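Local coordinates for protein interleukin-1beta (Gallus gallus, PDB 2WRY) that is a secreted inflammatory cytokine of the interleukin-1 family and probably acts by binding the interleukin-1 receptor, at residues F15-K20 with V152-Y157. Numbering follows the deposited sequence.
Sequences FDINQK and VNIATY
Asp16 OD1 takes two backbone N-H groups, Asn18 N and Lys20 N, each at 2.9 Å, while Ile154 crosses the Asp16 side chain at about a right angle and sets its CG2 against Asp16 CB. The two N-H groups come from opposite faces of the carboxylate plane. The bond from Asn18 N makes an Asx turn, set within the type I turn Asp16-Gln19. OD2 of Asp16 uses its syn lone pair for a salt bridge with Lys20 NZ at 2.7 Å. The lysine chain bends at chi3 (-59°) and chi4 (-64°), which brings its ammonium back to the aspartate. Thr135 OG1 is also hydrogen-bonded to Asp16 OD2, and Ser136 O accepts a hydrogen bond from Lys20 NZ. The Ile154 CD1 methyl lies against the salt bridge, 3.5 Å from Lys20 NZ, and is 3.8 Å from Asn18 CB. Replacing Asp16 by an alanine removes both oxygens, and would probably leave the Lys20 ammonium without its carboxylate and the N-H groups of Asn18 and Lys20 without this acceptor.

The contact belongs to the beta-trefoil fold of the interleukin-1 family. Here the end of strand 4-16 meets the start of the C-terminal strand 157-160. Asp16 and Tyr157 form an antiparallel non-hydrogen-bonded pair. Beyond it, Ile17 N gives a weak, bent hydrogen bond to Thr156 O (3.0 Å, 127°). Phe15 O lies at the edge of the Tyr157 ring, near its plane, and 3.3 Å from Tyr157 CA. Ile17 and Thr156 run side by side. Ile17 CD1 touches Thr156 CG2, and Ile17 CG2 meets Ile154 CG2 at 3.8 Å.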
loop_
_atom_site.group_PDB
_atom_site.type_symbol
_atom_site.label_atom_id
_atom_site.label_comp_id
_atom_site.label_asym_id
_atom_site.label_seq_id
_atom_site.Cartn_x
_atom_site.Cartn_y
_atom_site.Cartn_z
ATOM N N PHE A 15 -5.656 5.360 -7.370
ATOM C CA PHE A 15 -5.090 6.667 -7.663
ATOM C C PHE A 15 -5.023 7.403 -6.335
ATOM O O PHE A 15 -5.861 7.179 -5.473
ATOM C CB PHE A 15 -6.028 7.463 -8.581
ATOM C CG PHE A 15 -6.076 6.954 -9.983
ATOM C CD1 PHE A 15 -5.211 7.466 -10.947
ATOM C CD2 PHE A 15 -6.975 5.949 -10.337
ATOM C CE1 PHE A 15 -5.244 6.999 -12.275
ATOM C CE2 PHE A 15 -7.001 5.461 -11.653
ATOM C CZ PHE A 15 -6.138 5.991 -12.612
ATOM N N ASP A 16 -4.055 8.295 -6.178
ATOM C CA ASP A 16 -4.108 9.190 -5.022
ATOM C C ASP A 16 -5.102 10.310 -5.276
ATOM O O ASP A 16 -5.674 10.395 -6.373
ATOM C CB ASP A 16 -2.716 9.652 -4.564
ATOM C CG ASP A 16 -2.077 10.696 -5.457
ATOM O OD1 ASP A 16 -2.751 11.345 -6.315
ATOM O OD2 ASP A 16 -0.833 10.878 -5.297
ATOM N N ILE A 17 -5.314 11.161 -4.269
ATOM C CA ILE A 17 -6.338 12.215 -4.343
ATOM C C ILE A 17 -6.037 13.331 -5.353
ATOM O O ILE A 17 -6.922 14.178 -5.658
ATOM C CB ILE A 17 -6.584 12.826 -2.897
ATOM C CG1 ILE A 17 -8.047 13.176 -2.752
ATOM C CG2 ILE A 17 -5.612 13.992 -2.550
ATOM C CD1 ILE A 17 -8.904 11.941 -2.679
ATOM N N ASN A 18 -4.818 13.348 -5.884
ATOM C CA ASN A 18 -4.454 14.281 -6.927
ATOM C C ASN A 18 -4.336 13.576 -8.272
ATOM O O ASN A 18 -3.745 14.114 -9.209
ATOM C CB ASN A 18 -3.147 14.980 -6.584
ATOM C CG ASN A 18 -2.943 16.235 -7.407
ATOM O OD1 ASN A 18 -3.816 17.139 -7.435
ATOM N ND2 ASN A 18 -1.801 16.323 -8.061
ATOM N N GLN A 19 -4.893 12.365 -8.340
ATOM C CA GLN A 19 -5.000 11.562 -9.575
ATOM C C GLN A 19 -3.671 11.034 -10.094
ATOM O O GLN A 19 -3.560 10.698 -11.283
ATOM C CB GLN A 19 -5.781 12.298 -10.688
ATOM C CG GLN A 19 -7.107 12.954 -10.197
ATOM C CD GLN A 19 -6.939 14.449 -9.921
ATOM O OE1 GLN A 19 -6.410 15.184 -10.754
ATOM N NE2 GLN A 19 -7.372 14.891 -8.751
ATOM N N LYS A 20 -2.670 10.915 -9.203
ATOM C CA LYS A 20 -1.464 10.176 -9.563
ATOM C C LYS A 20 -1.717 8.662 -9.426
ATOM O O LYS A 20 -2.423 8.213 -8.517
ATOM C CB LYS A 20 -0.269 10.603 -8.702
ATOM C CG LYS A 20 0.033 12.072 -8.843
ATOM C CD LYS A 20 1.460 12.458 -8.426
ATOM C CE LYS A 20 1.778 12.097 -6.960
ATOM N NZ LYS A 20 0.917 12.861 -5.991
ATOM N N VAL A 152 1.914 17.683 3.740
ATOM C CA VAL A 152 2.969 17.834 2.708
ATOM C C VAL A 152 3.325 16.492 2.061
ATOM O O VAL A 152 4.468 16.201 1.686
ATOM C CB VAL A 152 4.242 18.585 3.226
ATOM C CG1 VAL A 152 5.028 19.147 2.055
ATOM C CG2 VAL A 152 3.864 19.695 4.188
ATOM N N ASN A 153 2.291 15.677 1.955
ATOM C CA ASN A 153 2.288 14.427 1.175
ATOM C C ASN A 153 0.816 14.077 0.983
ATOM O O ASN A 153 -0.082 14.756 1.533
ATOM C CB ASN A 153 3.013 13.291 1.925
ATOM C CG ASN A 153 2.364 12.965 3.257
ATOM O OD1 ASN A 153 1.262 12.436 3.306
ATOM N ND2 ASN A 153 3.063 13.293 4.361
ATOM N N ILE A 154 0.553 13.021 0.224
ATOM C CA ILE A 154 -0.825 12.577 0.035
ATOM C C ILE A 154 -0.898 11.162 0.605
ATOM O O ILE A 154 -0.127 10.290 0.203
ATOM C CB ILE A 154 -1.217 12.584 -1.443
ATOM C CG1 ILE A 154 -1.268 14.035 -1.957
ATOM C CG2 ILE A 154 -2.549 11.873 -1.641
ATOM C CD1 ILE A 154 -1.177 14.115 -3.440
ATOM N N ALA A 155 -1.825 10.934 1.527
ATOM C CA ALA A 155 -1.992 9.602 2.124
ATOM C C ALA A 155 -3.434 9.100 1.916
ATOM O O ALA A 155 -3.862 8.169 2.572
ATOM C CB ALA A 155 -1.608 9.597 3.625
ATOM N N THR A 156 -4.129 9.717 0.964
ATOM C CA THR A 156 -5.541 9.454 0.684
ATOM C C THR A 156 -5.664 9.008 -0.770
ATOM O O THR A 156 -5.106 9.669 -1.681
ATOM C CB THR A 156 -6.410 10.738 0.904
ATOM O OG1 THR A 156 -6.236 11.227 2.251
ATOM C CG2 THR A 156 -7.896 10.436 0.661
ATOM N N TYR A 157 -6.414 7.917 -0.958
ATOM C CA TYR A 157 -6.530 7.224 -2.262
ATOM C C TYR A 157 -7.971 6.993 -2.632
ATOM O O TYR A 157 -8.870 6.994 -1.789
ATOM C CB TYR A 157 -5.781 5.856 -2.218
ATOM C CG TYR A 157 -4.333 6.027 -1.850
ATOM C CD1 TYR A 157 -3.353 6.342 -2.826
ATOM C CD2 TYR A 157 -3.950 5.986 -0.514
ATOM C CE1 TYR A 157 -2.011 6.589 -2.461
ATOM C CE2 TYR A 157 -2.626 6.233 -0.143
ATOM C CZ TYR A 157 -1.671 6.538 -1.098
ATOM O OH TYR A 157 -0.368 6.748 -0.687
#